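Local atomic coordinates of aminopeptidase YwaD (Bacillus subtilis, PDB entry 6HC6), a protein that uses two zinc ions per subunit to release N-terminal amino acids such as arginine, lysine and leucine from peptides, as a secreted monomeric aminopeptidase of the M28 family. Residues V245-H250 / I286-F291; N319-M324 / S371-F376; K88-N93 / N229-K234. One frame throughout, in Å; residues are numbered along the deposited sequence.

Interaction 1: residues V245-H250 / I286-F291; sequences VYVTAH and IRFIAF. With ZN (zinc ion), chain D.
The beta-alpha-beta unit that delivers a zinc ligand to the active site pairs strands 245-250 and 286-291 in parallel, from Val245 beside Ile286 to His250 beside Phe291. Five backbone hydrogen bonds form the ladder, opened by Arg287 N to Val245 O at 2.8 Å and closed by Phe291 N to Ala249 O at 2.9 Å. On the face of Tyr246, Thr248 and His250, the Tyr246 ring and the Arg287 chain run side by side, CE1 lying 3.8 Å from Arg287 CD, with ring and guanidinium planes 84° apart; Ile289 CD1 meets the ring at its edge. Tyr246 OH bonds Ser316, while Arg287 forms salt bridges to Glu285 and Glu312. Replacing the Tyr246 ring by an alanine methyl is likely to leave a gap beside the aliphatic part of Arg287 and the tip of Ile289, and Ser316 without its hydroxyl partner. Farther along, Thr248 CB presses to 3.3 Å from Phe291 CE2. A Thr248 chi1 of 68° puts OG1 between backbone N and carbonyl carbon, where Asn319 and Asn321 bond it, and leaves CG2 beside Ile289 CB. On the other face, Val247 CB packs 3.7 Å from Phe288 CD2. At the strand end His250 NE2 binds zinc at 2.2 Å, a site completed by Asp262, Asp323 and two waters, while ND1 is held by Asp252. Helix 260-277 covers the Val247 and Phe288 face and helix 299-306 the Tyr246 and Ile289 face; strands 226-234 and 316-322 flank the pair in the sheet.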
loop_
_atom_site.group_PDB
_atom_site.type_symbol
_atom_site.label_atom_id
_atom_site.label_comp_id
_atom_site.label_asym_id
_atom_site.label_seq_id
_atom_site.Cartn_x
_atom_site.Cartn_y
_atom_site.Cartn_z
ATOM N N VAL A 245 12.492 -14.168 11.627
ATOM C CA VAL A 245 11.058 -14.115 11.351
ATOM C C VAL A 245 10.672 -12.646 11.245
ATOM O O VAL A 245 11.058 -11.842 12.104
ATOM C CB VAL A 245 10.262 -14.826 12.463
ATOM C CG1 VAL A 245 8.745 -14.576 12.338
ATOM C CG2 VAL A 245 10.592 -16.317 12.485
ATOM N N TYR A 246 9.974 -12.279 10.172
ATOM C CA TYR A 246 9.584 -10.900 9.930
ATOM C C TYR A 246 8.079 -10.743 10.125
ATOM O O TYR A 246 7.300 -11.497 9.541
ATOM C CB TYR A 246 9.961 -10.468 8.505
ATOM C CG TYR A 246 11.424 -10.667 8.135
ATOM C CD1 TYR A 246 12.340 -9.624 8.253
ATOM C CD2 TYR A 246 11.870 -11.875 7.618
ATOM C CE1 TYR A 246 13.646 -9.783 7.895
ATOM C CE2 TYR A 246 13.185 -12.041 7.247
ATOM C CZ TYR A 246 14.070 -10.991 7.394
ATOM O OH TYR A 246 15.386 -11.134 7.045
ATOM N N VAL A 247 7.673 -9.771 10.939
ATOM C CA VAL A 247 6.264 -9.415 11.109
ATOM C C VAL A 247 6.130 -7.968 10.665
ATOM O O VAL A 247 6.785 -7.084 11.238
ATOM C CB VAL A 247 5.785 -9.591 12.561
ATOM C CG1 VAL A 247 4.273 -9.314 12.647
ATOM C CG2 VAL A 247 6.102 -10.987 13.057
ATOM N N THR A 248 5.343 -7.729 9.610
ATOM C CA THR A 248 5.476 -6.476 8.879
ATOM C C THR A 248 4.118 -5.903 8.493
ATOM O O THR A 248 3.114 -6.614 8.361
ATOM C CB THR A 248 6.349 -6.628 7.622
ATOM O OG1 THR A 248 5.688 -7.454 6.657
ATOM C CG2 THR A 248 7.725 -7.242 7.957
ATOM N N ALA A 249 4.114 -4.588 8.295
ATOM C CA ALA A 249 2.906 -3.860 7.916
ATOM C C ALA A 249 3.321 -2.487 7.409
ATOM O O ALA A 249 4.230 -1.887 7.972
ATOM C CB ALA A 249 1.975 -3.710 9.123
ATOM N N HIS A 250 2.665 -1.990 6.366
ATOM C CA HIS A 250 2.990 -0.650 5.885
ATOM C C HIS A 250 2.160 0.393 6.620
ATOM O O HIS A 250 0.993 0.168 6.940
ATOM C CB HIS A 250 2.817 -0.541 4.365
ATOM C CG HIS A 250 1.394 -0.481 3.873
ATOM N ND1 HIS A 250 0.725 0.708 3.673
ATOM C CD2 HIS A 250 0.566 -1.452 3.418
ATOM C CE1 HIS A 250 -0.483 0.469 3.191
ATOM N NE2 HIS A 250 -0.597 -0.836 2.992
ATOM N N ILE A 286 13.237 -12.005 15.809
ATOM C CA ILE A 286 11.966 -11.516 15.289
ATOM C C ILE A 286 12.108 -10.033 14.977
ATOM O O ILE A 286 12.438 -9.228 15.855
ATOM C CB ILE A 286 10.811 -11.767 16.264
ATOM C CG1 ILE A 286 10.811 -13.227 16.706
ATOM C CG2 ILE A 286 9.501 -11.423 15.581
ATOM C CD1 ILE A 286 9.814 -13.521 17.813
ATOM N N ARG A 287 11.867 -9.676 13.725
ATOM C CA ARG A 287 11.948 -8.293 13.279
ATOM C C ARG A 287 10.537 -7.803 12.997
ATOM O O ARG A 287 9.863 -8.306 12.089
ATOM C CB ARG A 287 12.837 -8.179 12.046
ATOM C CG ARG A 287 14.215 -8.757 12.283
ATOM C CD ARG A 287 15.151 -8.428 11.147
ATOM N NE ARG A 287 16.485 -8.969 11.402
ATOM C CZ ARG A 287 17.476 -8.968 10.519
ATOM N NH1 ARG A 287 17.290 -8.452 9.310
ATOM N NH2 ARG A 287 18.654 -9.481 10.843
ATOM N N PHE A 288 10.084 -6.834 13.784
ATOM C CA PHE A 288 8.807 -6.178 13.528
ATOM C C PHE A 288 9.081 -4.937 12.698
ATOM O O PHE A 288 9.882 -4.082 13.092
ATOM C CB PHE A 288 8.102 -5.809 14.827
ATOM C CG PHE A 288 7.829 -6.976 15.715
ATOM C CD1 PHE A 288 8.772 -7.390 16.647
ATOM C CD2 PHE A 288 6.644 -7.687 15.602
ATOM C CE1 PHE A 288 8.530 -8.476 17.476
ATOM C CE2 PHE A 288 6.402 -8.786 16.428
ATOM C CZ PHE A 288 7.345 -9.171 17.366
ATOM N N ILE A 289 8.458 -4.842 11.534
ATOM C CA ILE A 289 8.794 -3.748 10.637
ATOM C C ILE A 289 7.533 -3.012 10.232
ATOM O O ILE A 289 6.559 -3.631 9.780
ATOM C CB ILE A 289 9.545 -4.228 9.388
ATOM C CG1 ILE A 289 10.664 -5.178 9.801
ATOM C CG2 ILE A 289 10.048 -3.009 8.645
ATOM C CD1 ILE A 289 11.568 -5.569 8.668
ATOM N N ALA A 290 7.574 -1.693 10.367
ATOM C CA ALA A 290 6.610 -0.790 9.758
ATOM C C ALA A 290 7.254 -0.226 8.490
ATOM O O ALA A 290 8.243 0.514 8.566
ATOM C CB ALA A 290 6.218 0.317 10.741
ATOM N N PHE A 291 6.707 -0.596 7.325
ATOM C CA PHE A 291 7.270 -0.203 6.041
ATOM C C PHE A 291 6.687 1.125 5.589
ATOM O O PHE A 291 5.471 1.295 5.584
ATOM C CB PHE A 291 6.974 -1.253 4.970
ATOM C CG PHE A 291 7.807 -2.495 5.088
ATOM C CD1 PHE A 291 9.193 -2.428 5.072
ATOM C CD2 PHE A 291 7.195 -3.732 5.184
ATOM C CE1 PHE A 291 9.956 -3.588 5.194
ATOM C CE2 PHE A 291 7.949 -4.886 5.286
ATOM C CZ PHE A 291 9.330 -4.811 5.292
HETATM ZN ZN ZN D . -2.240 -1.888 2.059
HETATM O O HOH W 1 -3.343 -2.862 0.707
HETATM O O HOH W 2 -1.821 -0.850 0.322
#

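Interaction 2: residues N319-M324 / S371-F376; sequences NFNLDM and SDHVPF. With ZN (zinc ion), chain D.
Ser371 meets the loop just past strand 319-322 through its hydroxyl, which donates to Asp323 OD2 at 2.7 Å on the anti lone pair of that oxygen. Ser371 OG also accepts a weak bond from Asn321 ND2 (2.9 Å); Asn385 bonds the same ND2, and Thr248 bonds OD1. Asp323 chelates zinc with OD1 at 2.1 Å and OD2 at 2.2 Å, placing Ser371 in the second shell, where it is likely to steady this ligand's turn. Next, Asp372 lays CB 3.4 Å from Asn321 OD1, carboxylate and amide planes nearly perpendicular at 85°; a water donates to both Asn321 OD1 and Asp372 OD1, and Asp372 OD2 is taken by Ser301. His373 approaches with its backbone and CB: its CA lies 3.3 Å from Asn319 OD1, while its ring turns off to bond Gly368 O through NE2. Phe376, one helical turn on, offers a ring face to Asn319. The amide of Asn319 stacks there, 23° from the ring plane, with CG 3.6 Å above it and CB forming a CH-pi contact. A chi1 of 162°, CG swung opposite the backbone N, lays the Asn319 amide over this ring; its ND2 reaches Thr248, whereas the buried OD1 lacks a polar partner. Such a carboxylate just past the C-terminal end of a central strand, backed by a loop leading into a helix, belongs to the two-zinc centre of M28 aminopeptidases.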
loop_
_atom_site.group_PDB
_atom_site.type_symbol
_atom_site.label_atom_id
_atom_site.label_comp_id
_atom_site.label_asym_id
_atom_site.label_seq_id
_atom_site.Cartn_x
_atom_site.Cartn_y
_atom_site.Cartn_z
ATOM N N ASN A 319 8.015 -14.440 6.565
ATOM C CA ASN A 319 7.479 -13.086 6.682
ATOM C C ASN A 319 5.962 -13.173 6.806
ATOM O O ASN A 319 5.296 -13.685 5.903
ATOM C CB ASN A 319 7.860 -12.230 5.461
ATOM C CG ASN A 319 6.998 -10.986 5.326
ATOM O OD1 ASN A 319 6.414 -10.731 4.273
ATOM N ND2 ASN A 319 6.908 -10.211 6.403
ATOM N N PHE A 320 5.420 -12.683 7.923
ATOM C CA PHE A 320 3.977 -12.508 8.100
ATOM C C PHE A 320 3.667 -11.036 7.861
ATOM O O PHE A 320 4.024 -10.191 8.688
ATOM C CB PHE A 320 3.536 -12.881 9.517
ATOM C CG PHE A 320 3.758 -14.304 9.883
ATOM C CD1 PHE A 320 5.017 -14.748 10.257
ATOM C CD2 PHE A 320 2.690 -15.204 9.890
ATOM C CE1 PHE A 320 5.227 -16.075 10.618
ATOM C CE2 PHE A 320 2.895 -16.529 10.257
ATOM C CZ PHE A 320 4.157 -16.961 10.610
ATOM N N ASN A 321 3.011 -10.720 6.745
ATOM C CA ASN A 321 2.684 -9.336 6.426
ATOM C C ASN A 321 1.204 -9.096 6.702
ATOM O O ASN A 321 0.357 -9.898 6.300
ATOM C CB ASN A 321 3.019 -9.006 4.967
ATOM C CG ASN A 321 2.805 -7.529 4.642
ATOM O OD1 ASN A 321 3.554 -6.668 5.099
ATOM N ND2 ASN A 321 1.785 -7.236 3.862
ATOM N N LEU A 322 0.898 -7.998 7.399
ATOM C CA LEU A 322 -0.466 -7.642 7.788
ATOM C C LEU A 322 -0.900 -6.395 7.028
ATOM O O LEU A 322 -0.315 -5.327 7.214
ATOM C CB LEU A 322 -0.530 -7.384 9.293
ATOM C CG LEU A 322 0.161 -8.493 10.094
ATOM C CD1 LEU A 322 0.295 -8.123 11.556
ATOM C CD2 LEU A 322 -0.640 -9.758 9.938
ATOM N N ASP A 323 -1.929 -6.513 6.190
ATOM C CA ASP A 323 -2.365 -5.365 5.390
ATOM C C ASP A 323 -3.869 -5.486 5.185
ATOM O O ASP A 323 -4.313 -6.314 4.387
ATOM C CB ASP A 323 -1.611 -5.313 4.051
ATOM C CG ASP A 323 -1.832 -4.017 3.267
ATOM O OD1 ASP A 323 -2.675 -3.202 3.645
ATOM O OD2 ASP A 323 -1.141 -3.797 2.240
ATOM N N MET A 324 -4.611 -4.673 5.907
ATOM C CA MET A 324 -6.068 -4.589 5.866
ATOM C C MET A 324 -6.704 -5.691 6.696
ATOM O O MET A 324 -7.314 -6.553 6.183
ATOM C CB MET A 324 -6.589 -4.522 4.429
ATOM C CG MET A 324 -6.338 -3.194 3.774
ATOM S SD MET A 324 -6.692 -3.024 2.027
ATOM C CE MET A 324 -8.452 -3.298 2.032
ATOM N N SER A 371 1.456 -6.213 -1.875
ATOM C CA SER A 371 1.771 -5.721 -0.539
ATOM C C SER A 371 3.190 -6.148 -0.210
ATOM O O SER A 371 3.886 -6.736 -1.039
ATOM C CB SER A 371 0.778 -6.216 0.520
ATOM O OG SER A 371 0.952 -5.442 1.706
ATOM N N ASP A 372 3.616 -5.856 1.011
ATOM C CA ASP A 372 5.031 -5.917 1.336
ATOM C C ASP A 372 5.568 -7.333 1.496
ATOM O O ASP A 372 6.777 -7.498 1.665
ATOM C CB ASP A 372 5.286 -5.099 2.602
ATOM C CG ASP A 372 5.073 -3.619 2.368
ATOM O OD1 ASP A 372 4.276 -3.031 3.114
ATOM O OD2 ASP A 372 5.707 -3.042 1.443
ATOM N N HIS A 373 4.722 -8.358 1.425
ATOM C CA HIS A 373 5.254 -9.712 1.371
ATOM C C HIS A 373 5.953 -9.994 0.050
ATOM O O HIS A 373 6.715 -10.959 -0.038
ATOM C CB HIS A 373 4.130 -10.728 1.569
ATOM C CG HIS A 373 3.079 -10.679 0.503
ATOM N ND1 HIS A 373 2.356 -9.538 0.219
ATOM C CD2 HIS A 373 2.622 -11.633 -0.342
ATOM C CE1 HIS A 373 1.502 -9.794 -0.757
ATOM N NE2 HIS A 373 1.648 -11.057 -1.119
ATOM N N VAL A 374 5.717 -9.180 -0.972
ATOM C CA VAL A 374 6.161 -9.540 -2.317
ATOM C C VAL A 374 7.682 -9.471 -2.408
ATOM O O VAL A 374 8.285 -10.399 -2.954
ATOM C CB VAL A 374 5.487 -8.665 -3.388
ATOM C CG1 VAL A 374 6.144 -8.880 -4.751
ATOM C CG2 VAL A 374 3.994 -8.986 -3.467
ATOM N N PRO A 375 8.356 -8.417 -1.927
ATOM C CA PRO A 375 9.831 -8.437 -1.993
ATOM C C PRO A 375 10.452 -9.599 -1.237
ATOM O O PRO A 375 11.504 -10.111 -1.652
ATOM C CB PRO A 375 10.222 -7.082 -1.380
ATOM C CG PRO A 375 9.069 -6.211 -1.681
ATOM C CD PRO A 375 7.859 -7.091 -1.534
ATOM N N PHE A 376 9.842 -10.027 -0.131
ATOM C CA PHE A 376 10.345 -11.206 0.569
ATOM C C PHE A 376 10.225 -12.437 -0.311
ATOM O O PHE A 376 11.174 -13.218 -0.442
ATOM C CB PHE A 376 9.587 -11.400 1.883
ATOM C CG PHE A 376 9.965 -10.408 2.938
ATOM C CD1 PHE A 376 11.060 -10.641 3.768
ATOM C CD2 PHE A 376 9.258 -9.223 3.073
ATOM C CE1 PHE A 376 11.421 -9.726 4.736
ATOM C CE2 PHE A 376 9.618 -8.291 4.038
ATOM C CZ PHE A 376 10.703 -8.550 4.882
HETATM ZN ZN ZN D . -2.240 -1.888 2.059
HETATM O O HOH W 3 2.307 -4.200 4.469
HETATM O O HOH W 1 -3.343 -2.862 0.707
HETATM O O HOH W 2 -1.821 -0.850 0.322
#

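Interaction 3: residues K88-N93 / N229-K234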
loop_
_atom_site.group_PDB
_atom_site.type_symbol
_atom_site.label_atom_id
_atom_site.label_comp_id
_atom_site.label_asym_id
_atom_site.label_seq_id
_atom_site.Cartn_x
_atom_site.Cartn_y
_atom_site.Cartn_z
ATOM N N LYS A 88 15.608 0.674 14.865
ATOM C CA LYS A 88 16.362 1.513 13.943
ATOM C C LYS A 88 15.398 2.120 12.939
ATOM O O LYS A 88 14.372 1.521 12.607
ATOM C CB LYS A 88 17.463 0.737 13.209
ATOM C CG LYS A 88 18.345 -0.140 14.111
ATOM C CD LYS A 88 19.724 0.452 14.360
ATOM C CE LYS A 88 20.664 -0.569 15.014
ATOM N NZ LYS A 88 20.343 -0.806 16.460
ATOM N N VAL A 89 15.728 3.325 12.477
ATOM C CA VAL A 89 14.999 3.996 11.409
ATOM C C VAL A 89 15.857 3.905 10.161
ATOM O O VAL A 89 17.008 4.366 10.151
ATOM C CB VAL A 89 14.672 5.456 11.755
ATOM C CG1 VAL A 89 13.964 6.140 10.568
ATOM C CG2 VAL A 89 13.797 5.525 12.997
ATOM N N GLN A 90 15.317 3.285 9.123
ATOM C CA GLN A 90 16.016 3.089 7.862
ATOM C C GLN A 90 15.415 4.039 6.830
ATOM O O GLN A 90 14.269 3.863 6.420
ATOM C CB GLN A 90 15.901 1.636 7.408
ATOM C CG GLN A 90 16.474 1.359 6.035
ATOM C CD GLN A 90 16.315 -0.098 5.636
ATOM O OE1 GLN A 90 15.203 -0.573 5.416
ATOM N NE2 GLN A 90 17.434 -0.815 5.551
ATOM N N ARG A 91 16.197 5.022 6.389
ATOM C CA ARG A 91 15.700 6.018 5.443
ATOM C C ARG A 91 16.042 5.647 4.001
ATOM O O ARG A 91 17.044 4.985 3.731
ATOM C CB ARG A 91 16.276 7.395 5.783
ATOM C CG ARG A 91 16.021 7.793 7.223
ATOM C CD ARG A 91 16.365 9.255 7.495
ATOM N NE ARG A 91 16.142 9.592 8.899
ATOM C CZ ARG A 91 14.962 9.922 9.417
ATOM N NH1 ARG A 91 13.884 9.985 8.645
ATOM N NH2 ARG A 91 14.862 10.200 10.710
ATOM N N PHE A 92 15.186 6.065 3.068
ATOM C CA PHE A 92 15.441 5.789 1.660
ATOM C C PHE A 92 14.772 6.849 0.801
ATOM O O PHE A 92 13.744 7.410 1.177
ATOM C CB PHE A 92 14.942 4.396 1.254
ATOM C CG PHE A 92 13.499 4.148 1.573
ATOM C CD1 PHE A 92 13.116 3.681 2.831
ATOM C CD2 PHE A 92 12.520 4.343 0.606
ATOM C CE1 PHE A 92 11.770 3.440 3.127
ATOM C CE2 PHE A 92 11.166 4.103 0.891
ATOM C CZ PHE A 92 10.792 3.664 2.150
ATOM N N ASN A 93 15.371 7.120 -0.358
ATOM C CA ASN A 93 14.816 8.099 -1.280
ATOM C C ASN A 93 13.607 7.527 -2.016
ATOM O O ASN A 93 13.529 6.328 -2.301
ATOM C CB ASN A 93 15.861 8.547 -2.303
ATOM C CG ASN A 93 17.067 9.206 -1.665
ATOM O OD1 ASN A 93 17.005 9.691 -0.537
ATOM N ND2 ASN A 93 18.170 9.245 -2.400
ATOM N N ASN A 229 11.604 3.181 6.978
ATOM C CA ASN A 229 11.088 1.985 7.618
ATOM C C ASN A 229 11.485 2.040 9.083
ATOM O O ASN A 229 12.526 2.607 9.435
ATOM C CB ASN A 229 11.663 0.711 6.982
ATOM C CG ASN A 229 11.397 0.628 5.496
ATOM O OD1 ASN A 229 10.313 0.973 5.037
ATOM N ND2 ASN A 229 12.381 0.167 4.736
ATOM N N ILE A 230 10.647 1.471 9.935
ATOM C CA ILE A 230 10.925 1.404 11.368
ATOM C C ILE A 230 11.045 -0.063 11.733
ATOM O O ILE A 230 10.083 -0.826 11.580
ATOM C CB ILE A 230 9.840 2.103 12.198
ATOM C CG1 ILE A 230 9.673 3.550 11.727
ATOM C CG2 ILE A 230 10.217 2.092 13.681
ATOM C CD1 ILE A 230 8.554 3.739 10.767
ATOM N N ILE A 231 12.224 -0.457 12.204
ATOM C CA ILE A 231 12.549 -1.852 12.432
ATOM C C ILE A 231 12.799 -2.041 13.917
ATOM O O ILE A 231 13.737 -1.456 14.465
ATOM C CB ILE A 231 13.779 -2.283 11.621
ATOM C CG1 ILE A 231 13.592 -1.919 10.137
ATOM C CG2 ILE A 231 14.035 -3.767 11.839
ATOM C CD1 ILE A 231 14.917 -1.613 9.440
ATOM N N GLY A 232 11.980 -2.867 14.557
ATOM C CA GLY A 232 12.192 -3.222 15.951
ATOM C C GLY A 232 12.498 -4.696 16.091
ATOM O O GLY A 232 11.694 -5.537 15.685
ATOM N N ILE A 233 13.648 -5.039 16.668
ATOM C CA ILE A 233 14.138 -6.413 16.652
ATOM C C ILE A 233 14.119 -6.979 18.062
ATOM O O ILE A 233 14.605 -6.345 19.008
ATOM C CB ILE A 233 15.544 -6.509 16.045
ATOM C CG1 ILE A 233 15.509 -5.972 14.607
ATOM C CG2 ILE A 233 16.032 -7.945 16.101
ATOM C CD1 ILE A 233 16.846 -6.052 13.885
ATOM N N LYS A 234 13.550 -8.170 18.185
ATOM C CA LYS A 234 13.608 -9.006 19.381
ATOM C C LYS A 234 14.638 -10.094 19.104
ATOM O O LYS A 234 14.372 -11.045 18.360
ATOM C CB LYS A 234 12.229 -9.587 19.667
ATOM C CG LYS A 234 12.201 -10.745 20.651
ATOM C CD LYS A 234 10.762 -10.999 21.074
ATOM C CE LYS A 234 10.626 -12.291 21.843
ATOM N NZ LYS A 234 11.167 -12.164 23.212
#
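Gln90 and Asn229 stand side by side on one face of an antiparallel strand pair, their side chains pointing the same way and their amide planes turned 68° apart. Asn229 ND2 donates to Gln90 OE1 at 3.0 Å, nearly straight; the acceptor lies in the amide plane of Asn229, and the donor sits on a lone pair of OE1. The extended Gln90 chain, chi1 174°, carries OE1 out to this position. Asn229 ND2 also bonds Gly300 O, and OD1 accepts from Gly292 N, so the buried amide is fixed in rotation at both ends. Phe92 crosses Asn229 at about a right angle, ring and amide planes 36° apart, bringing CE1 within 3.4 Å of Asn229 OD1. Beside them Ile231 CD1 rests 4.0 Å from Gln90 CB. Beneath these side chains two hydrogen-bonded pairs, Lys88 with Ile231 and Gln90 with Asn229, bracket the non-hydrogen-bonded pair of Val89 and Ile230; Asn229 N to Gln90 O, at 2.8 Å, is one of the four backbone bonds. Strand 86-93 is an outermost strand of the eight-stranded mixed sheet, and strand 226-234 joins it to strand 285-291. Tyr304 and His303 of helix 299-306 pack on the Gln90 face, His303 also meeting the Phe92 ring, while helix 67-82 covers Ile230 on the other.

All three contacts draw on one mixed sheet. Interaction 1 lies in its buried middle and shares a border with each of the others: Thr248 OG1 bonds Asn321 OD1 of interaction 2, and Phe288 N lies 2.8 Å from Gly232 O of interaction 3. Interactions 2 and 3 do not touch, their centres about 16 Å apart. Strand ladders carry interactions 1 and 3, parallel in the core and antiparallel toward the edge, where Lys88 and Val89 are exposed. Interaction 2, wholly buried, instead joins a strand end to a loop and helix through side-chain polar bonds and an amide-ring stack. His250 and Asp323 bring interactions 1 and 2 to the same zinc ion.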